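Local coordinates for protein PtLCIB4 H88A mutant (Phaeodactylum tricornutum, PDB 5B5Z) that probably acts as a zinc-dependent beta-type carbonic anhydrase of the LCIB family, interconverting carbon dioxide and bicarbonate, at residues 23-28 with 242-247; 65-70 with 254-259. All blocks are in the same frame, centred on the assembly; numbering follows the deposited sequence.

Contact 1 of 2, residues 23-28 with 242-247; sequences KAFPDA and GGIQIN
Phe25 meets the strand 242-247 through two isoleucine tips that reach different parts of its ring. The CD1 methyl of Ile246 lies 3.6 Å from Phe25 CD2, whereas Ile244 CD1 comes to 4.0 Å from Phe25 CE1, on the other branch of the ring. Both methyls approach the ring obliquely. The Ile244 side chain runs across Phe25 at about a right angle. No hydrogen bond links the two segments, and the 146 Å² they bury together is apolar in its side-chain contacts.

Similar torsions extend the two isoleucines: each has CG1 anti to its carbonyl carbon (chi1 -57° in Ile244, -61° in Ile246), and an extended second torsion carries CD1 out to the ring. They stand two residues apart, hence on one face of the strand. Phe25 is the first residue to leave helical geometry after helix 16-24, and it opens a type I turn closed by Ala28 N to Phe25 O at 3.1 Å. The turn brings Ala28 round with its CB also directed at the strand.

Farther out, Trp124 meets the Phe25 ring with its plane steeply inclined to it, and Val257 of strand 255-264 touches both Phe25 and Ile246. Helix 205-228 adds Val207 against Phe25, and Pro210 and Val211 against Ile244. The turn after helix 16-24 thus packs on one face of the sheet, over strands 238-247 and 255-264, with helix 205-228 alongside.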
loop_
_atom_site.group_PDB
_atom_site.type_symbol
_atom_site.label_atom_id
_atom_site.label_comp_id
_atom_site.label_asym_id
_atom_site.label_seq_id
_atom_site.Cartn_x
_atom_site.Cartn_y
_atom_site.Cartn_z
ATOM N N LYS A 23 5.627 16.849 -24.488
ATOM C CA LYS A 23 4.822 16.755 -25.704
ATOM C C LYS A 23 3.399 16.327 -25.362
ATOM O O LYS A 23 2.423 16.903 -25.844
ATOM C CB LYS A 23 5.452 15.759 -26.690
ATOM C CG LYS A 23 5.592 16.241 -28.117
ATOM C CD LYS A 23 5.943 15.082 -29.049
ATOM C CE LYS A 23 5.272 15.280 -30.419
ATOM N NZ LYS A 23 5.848 14.359 -31.424
ATOM N N ALA A 24 3.275 15.336 -24.481
ATOM C CA ALA A 24 1.968 14.772 -24.178
ATOM C C ALA A 24 1.321 15.479 -22.987
ATOM O O ALA A 24 0.097 15.591 -22.910
ATOM C CB ALA A 24 2.085 13.271 -23.905
ATOM N N PHE A 25 2.165 15.938 -22.066
ATOM C CA PHE A 25 1.724 16.562 -20.818
ATOM C C PHE A 25 2.482 17.870 -20.570
ATOM O O PHE A 25 3.431 17.905 -19.804
ATOM C CB PHE A 25 1.926 15.583 -19.641
ATOM C CG PHE A 25 1.248 14.252 -19.848
ATOM C CD1 PHE A 25 -0.122 14.138 -19.693
ATOM C CD2 PHE A 25 1.974 13.135 -20.230
ATOM C CE1 PHE A 25 -0.761 12.938 -19.911
ATOM C CE2 PHE A 25 1.339 11.919 -20.447
ATOM C CZ PHE A 25 -0.033 11.823 -20.279
ATOM N N PRO A 26 2.074 18.955 -21.250
ATOM C CA PRO A 26 2.807 20.224 -21.223
ATOM C C PRO A 26 2.935 20.798 -19.831
ATOM O O PRO A 26 3.887 21.532 -19.563
ATOM C CB PRO A 26 1.943 21.159 -22.074
ATOM C CG PRO A 26 1.111 20.295 -22.861
ATOM C CD PRO A 26 0.956 18.980 -22.203
ATOM N N ASP A 27 1.971 20.474 -18.970
ATOM C CA ASP A 27 1.895 21.079 -17.646
ATOM C C ASP A 27 2.533 20.210 -16.568
ATOM O O ASP A 27 2.420 20.533 -15.394
ATOM C CB ASP A 27 0.433 21.386 -17.280
ATOM C CG ASP A 27 -0.492 20.175 -17.403
ATOM O OD1 ASP A 27 -0.187 19.229 -18.162
ATOM O OD2 ASP A 27 -1.577 20.195 -16.778
ATOM N N ALA A 28 3.207 19.131 -16.960
ATOM C CA ALA A 28 3.826 18.234 -15.971
ATOM C C ALA A 28 4.828 18.958 -15.070
ATOM O O ALA A 28 5.585 19.809 -15.531
ATOM C CB ALA A 28 4.500 17.075 -16.662
ATOM N N GLY A 242 -4.888 15.094 -7.289
ATOM C CA GLY A 242 -5.049 13.925 -8.140
ATOM C C GLY A 242 -4.454 14.163 -9.499
ATOM O O GLY A 242 -4.440 15.282 -10.001
ATOM N N GLY A 243 -3.912 13.118 -10.091
ATOM C CA GLY A 243 -3.373 13.266 -11.433
ATOM C C GLY A 243 -2.690 12.023 -11.950
ATOM O O GLY A 243 -3.080 10.892 -11.637
ATOM N N ILE A 244 -1.645 12.248 -12.737
ATOM C CA ILE A 244 -0.915 11.183 -13.411
ATOM C C ILE A 244 0.559 11.247 -13.058
ATOM O O ILE A 244 1.230 12.242 -13.310
ATOM C CB ILE A 244 -1.069 11.275 -14.956
ATOM C CG1 ILE A 244 -2.559 11.233 -15.319
ATOM C CG2 ILE A 244 -0.259 10.154 -15.622
ATOM C CD1 ILE A 244 -2.840 11.581 -16.745
ATOM N N GLN A 245 1.041 10.172 -12.441
ATOM C CA GLN A 245 2.419 10.024 -12.055
ATOM C C GLN A 245 3.223 9.500 -13.249
ATOM O O GLN A 245 2.856 8.490 -13.858
ATOM C CB GLN A 245 2.466 9.078 -10.846
ATOM C CG GLN A 245 3.800 8.712 -10.319
ATOM C CD GLN A 245 3.662 7.893 -9.047
ATOM O OE1 GLN A 245 2.612 7.259 -8.793
ATOM N NE2 GLN A 245 4.709 7.898 -8.241
ATOM N N ILE A 246 4.305 10.186 -13.599
ATOM C CA ILE A 246 5.115 9.765 -14.738
ATOM C C ILE A 246 6.473 9.263 -14.257
ATOM O O ILE A 246 7.267 10.016 -13.704
ATOM C CB ILE A 246 5.281 10.907 -15.758
ATOM C CG1 ILE A 246 3.902 11.316 -16.285
ATOM C CG2 ILE A 246 6.201 10.481 -16.900
ATOM C CD1 ILE A 246 3.945 12.497 -17.269
ATOM N N ASN A 247 6.704 7.969 -14.428
ATOM C CA ASN A 247 7.918 7.336 -13.935
ATOM C C ASN A 247 8.982 7.291 -15.025
ATOM O O ASN A 247 8.797 6.664 -16.068
ATOM C CB ASN A 247 7.604 5.934 -13.422
ATOM C CG ASN A 247 6.531 5.946 -12.358
ATOM O OD1 ASN A 247 5.496 5.301 -12.493
ATOM N ND2 ASN A 247 6.751 6.723 -11.327
#

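Contact 2 of 2, residues 65-70 with 254-259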
loop_
_atom_site.group_PDB
_atom_site.type_symbol
_atom_site.label_atom_id
_atom_site.label_comp_id
_atom_site.label_asym_id
_atom_site.label_seq_id
_atom_site.Cartn_x
_atom_site.Cartn_y
_atom_site.Cartn_z
ATOM N N ARG A 65 6.910 4.650 -5.303
ATOM C CA ARG A 65 7.389 5.048 -3.976
ATOM C C ARG A 65 8.054 6.437 -3.867
ATOM O O ARG A 65 7.879 7.096 -2.843
ATOM C CB ARG A 65 8.371 4.000 -3.420
ATOM C CG ARG A 65 7.814 2.557 -3.248
ATOM C CD ARG A 65 6.797 2.384 -2.127
ATOM N NE ARG A 65 5.446 2.707 -2.572
ATOM C CZ ARG A 65 4.669 1.871 -3.257
ATOM N NH1 ARG A 65 3.454 2.260 -3.631
ATOM N NH2 ARG A 65 5.102 0.647 -3.569
ATOM N N PRO A 66 8.817 6.891 -4.890
ATOM C CA PRO A 66 9.458 8.207 -4.705
ATOM C C PRO A 66 8.504 9.365 -4.413
ATOM O O PRO A 66 8.846 10.269 -3.648
ATOM C CB PRO A 66 10.167 8.431 -6.044
ATOM C CG PRO A 66 10.484 7.055 -6.509
ATOM C CD PRO A 66 9.280 6.250 -6.138
ATOM N N LEU A 67 7.312 9.328 -4.992
ATOM C CA LEU A 67 6.323 10.371 -4.758
ATOM C C LEU A 67 5.832 10.362 -3.306
ATOM O O LEU A 67 5.681 11.415 -2.685
ATOM C CB LEU A 67 5.147 10.198 -5.731
ATOM C CG LEU A 67 4.044 11.257 -5.663
ATOM C CD1 LEU A 67 4.601 12.641 -5.854
ATOM C CD2 LEU A 67 2.940 10.960 -6.670
ATOM N N GLU A 68 5.603 9.173 -2.767
ATOM C CA GLU A 68 5.217 9.033 -1.369
ATOM C C GLU A 68 6.318 9.527 -0.446
ATOM O O GLU A 68 6.035 10.191 0.554
ATOM C CB GLU A 68 4.885 7.577 -1.038
ATOM C CG GLU A 68 3.764 7.025 -1.890
ATOM C CD GLU A 68 3.372 5.621 -1.485
ATOM O OE1 GLU A 68 4.278 4.857 -1.073
ATOM O OE2 GLU A 68 2.160 5.301 -1.550
ATOM N N GLN A 69 7.561 9.180 -0.775
ATOM C CA GLN A 69 8.705 9.614 0.023
ATOM C C GLN A 69 8.850 11.132 -0.002
ATOM O O GLN A 69 9.121 11.747 1.027
ATOM C CB GLN A 69 9.986 8.951 -0.467
ATOM C CG GLN A 69 10.057 7.467 -0.141
ATOM C CD GLN A 69 11.273 6.802 -0.755
ATOM O OE1 GLN A 69 12.110 7.463 -1.374
ATOM N NE2 GLN A 69 11.388 5.489 -0.571
ATOM N N ASP A 70 8.646 11.739 -1.165
ATOM C CA ASP A 70 8.820 13.188 -1.281
ATOM C C ASP A 70 7.775 13.973 -0.475
ATOM O O ASP A 70 8.097 14.951 0.209
ATOM C CB ASP A 70 8.785 13.602 -2.751
ATOM C CG ASP A 70 9.997 13.113 -3.525
ATOM O OD1 ASP A 70 11.024 12.762 -2.899
ATOM O OD2 ASP A 70 9.927 13.079 -4.775
ATOM N N ASP A 254 11.193 12.103 -11.618
ATOM C CA ASP A 254 9.838 11.713 -11.976
ATOM C C ASP A 254 9.005 12.974 -12.141
ATOM O O ASP A 254 9.387 14.046 -11.669
ATOM C CB ASP A 254 9.230 10.819 -10.900
ATOM C CG ASP A 254 9.579 9.353 -11.081
ATOM O OD1 ASP A 254 10.374 8.988 -11.978
ATOM O OD2 ASP A 254 9.059 8.544 -10.280
ATOM N N PHE A 255 7.861 12.842 -12.797
ATOM C CA PHE A 255 6.964 13.963 -13.013
ATOM C C PHE A 255 5.556 13.627 -12.542
ATOM O O PHE A 255 5.211 12.460 -12.318
ATOM C CB PHE A 255 6.930 14.370 -14.497
ATOM C CG PHE A 255 8.185 15.059 -14.962
ATOM C CD1 PHE A 255 9.347 14.335 -15.181
ATOM C CD2 PHE A 255 8.202 16.433 -15.156
ATOM C CE1 PHE A 255 10.520 14.975 -15.601
ATOM C CE2 PHE A 255 9.364 17.081 -15.579
ATOM C CZ PHE A 255 10.521 16.346 -15.795
ATOM N N PHE A 256 4.750 14.666 -12.396
ATOM C CA PHE A 256 3.352 14.507 -12.046
ATOM C C PHE A 256 2.526 15.528 -12.805
ATOM O O PHE A 256 2.893 16.701 -12.886
ATOM C CB PHE A 256 3.163 14.663 -10.521
ATOM C CG PHE A 256 1.823 14.168 -10.005
ATOM C CD1 PHE A 256 0.715 15.020 -9.934
ATOM C CD2 PHE A 256 1.679 12.847 -9.572
ATOM C CE1 PHE A 256 -0.516 14.562 -9.450
ATOM C CE2 PHE A 256 0.457 12.388 -9.073
ATOM C CZ PHE A 256 -0.642 13.241 -9.019
ATOM N N VAL A 257 1.419 15.062 -13.373
ATOM C CA VAL A 257 0.461 15.917 -14.047
ATOM C C VAL A 257 -0.725 16.161 -13.137
ATOM O O VAL A 257 -1.525 15.262 -12.929
ATOM C CB VAL A 257 -0.039 15.261 -15.349
ATOM C CG1 VAL A 257 -0.915 16.244 -16.169
ATOM C CG2 VAL A 257 1.133 14.725 -16.154
ATOM N N VAL A 258 -0.852 17.369 -12.601
ATOM C CA VAL A 258 -1.968 17.688 -11.713
ATOM C C VAL A 258 -3.270 17.898 -12.471
ATOM O O VAL A 258 -3.367 18.779 -13.326
ATOM C CB VAL A 258 -1.697 18.956 -10.885
ATOM C CG1 VAL A 258 -2.852 19.219 -9.948
ATOM C CG2 VAL A 258 -0.433 18.794 -10.099
ATOM N N ARG A 259 -4.274 17.098 -12.140
ATOM C CA ARG A 259 -5.587 17.224 -12.750
ATOM C C ARG A 259 -6.624 17.783 -11.763
ATOM O O ARG A 259 -7.608 18.410 -12.162
ATOM C CB ARG A 259 -6.030 15.860 -13.276
ATOM C CG ARG A 259 -5.287 15.383 -14.496
ATOM C CD ARG A 259 -5.754 16.141 -15.732
ATOM N NE ARG A 259 -5.916 15.238 -16.868
ATOM C CZ ARG A 259 -5.051 15.157 -17.871
ATOM N NH1 ARG A 259 -3.972 15.921 -17.872
ATOM N NH2 ARG A 259 -5.261 14.308 -18.857
#
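Segment 65-70, the first turns of helix 65-75, and segment 254-259, which enters strand 255-264 after Asp254, come nearest at Pro66 and Asp254, whose CA atoms are 8.1 Å apart, a spacing bridged by side chains and not by backbone hydrogen bonds. Within the helix, Gln69 N to Arg65 O (3.0 Å) and Asp70 N to Pro66 O (2.9 Å) show regular i to i+4 bonding.

Leu67 and Phe256 carry the contact. One methyl, Leu67 CD2, sits 3.7 Å from Phe256 CD2 and equally close to CE2 of that ring, so it sits against the CD2-CE2 bond, obliquely to the ring plane. The two side chains cross at about a right angle. Each first torsion places CG anti to the backbone N (chi1 -177° in Leu67, -165° in Phe256), sending both groups into the gap between helix and strand.

Beside this apolar pair, Pro66 CG only grazes Asp254 OD2, at 4.3 Å. The carboxylate is engaged by others: OD1 accepts from Thr248 N and OD2 from Asn247 ND2, which fixes its rotation. On the helix, Arg65 NE reaches Glu68 OE1 at 2.9 Å in a salt bridge, meeting the oxygen from above the carboxylate plane. Arg65 NH2 also bonds Ser60 O of its own chain and His78 O of the second subunit, tying the helix's first turn to the dimer interface.

Leu34 of helix 31-43 touches both Leu67 and Phe256, as does Gln245 of strand 238-247. This is helix-on-sheet packing in an alpha/beta fold: helices 65-75 and 31-43 rest against the central mixed sheet.

How the contacts relate
Contacts 1 and 2, with centres 10 Å apart, share one antiparallel strand pair. Ile246 N lies 2.8 Å from Phe255 O and Gly242 O 2.8 Å from Arg259 N, both probable hydrogen bonds. Contact 1 uses Ile244 and Ile246, while the intervening Gln245 faces contact 2, its NE2 3.4 Å from Leu67 CB; the two packing layers thus lie on opposite faces of the sheet. Zinc, held by Cys59, His115 and Cys139, is about 11 Å from the Ile244 side chain and about 12 Å from that of Pro66. Through Asn247, whose OD1 bonds the ND1 of the zinc ligand His115, the two segments reach the metal's second shell.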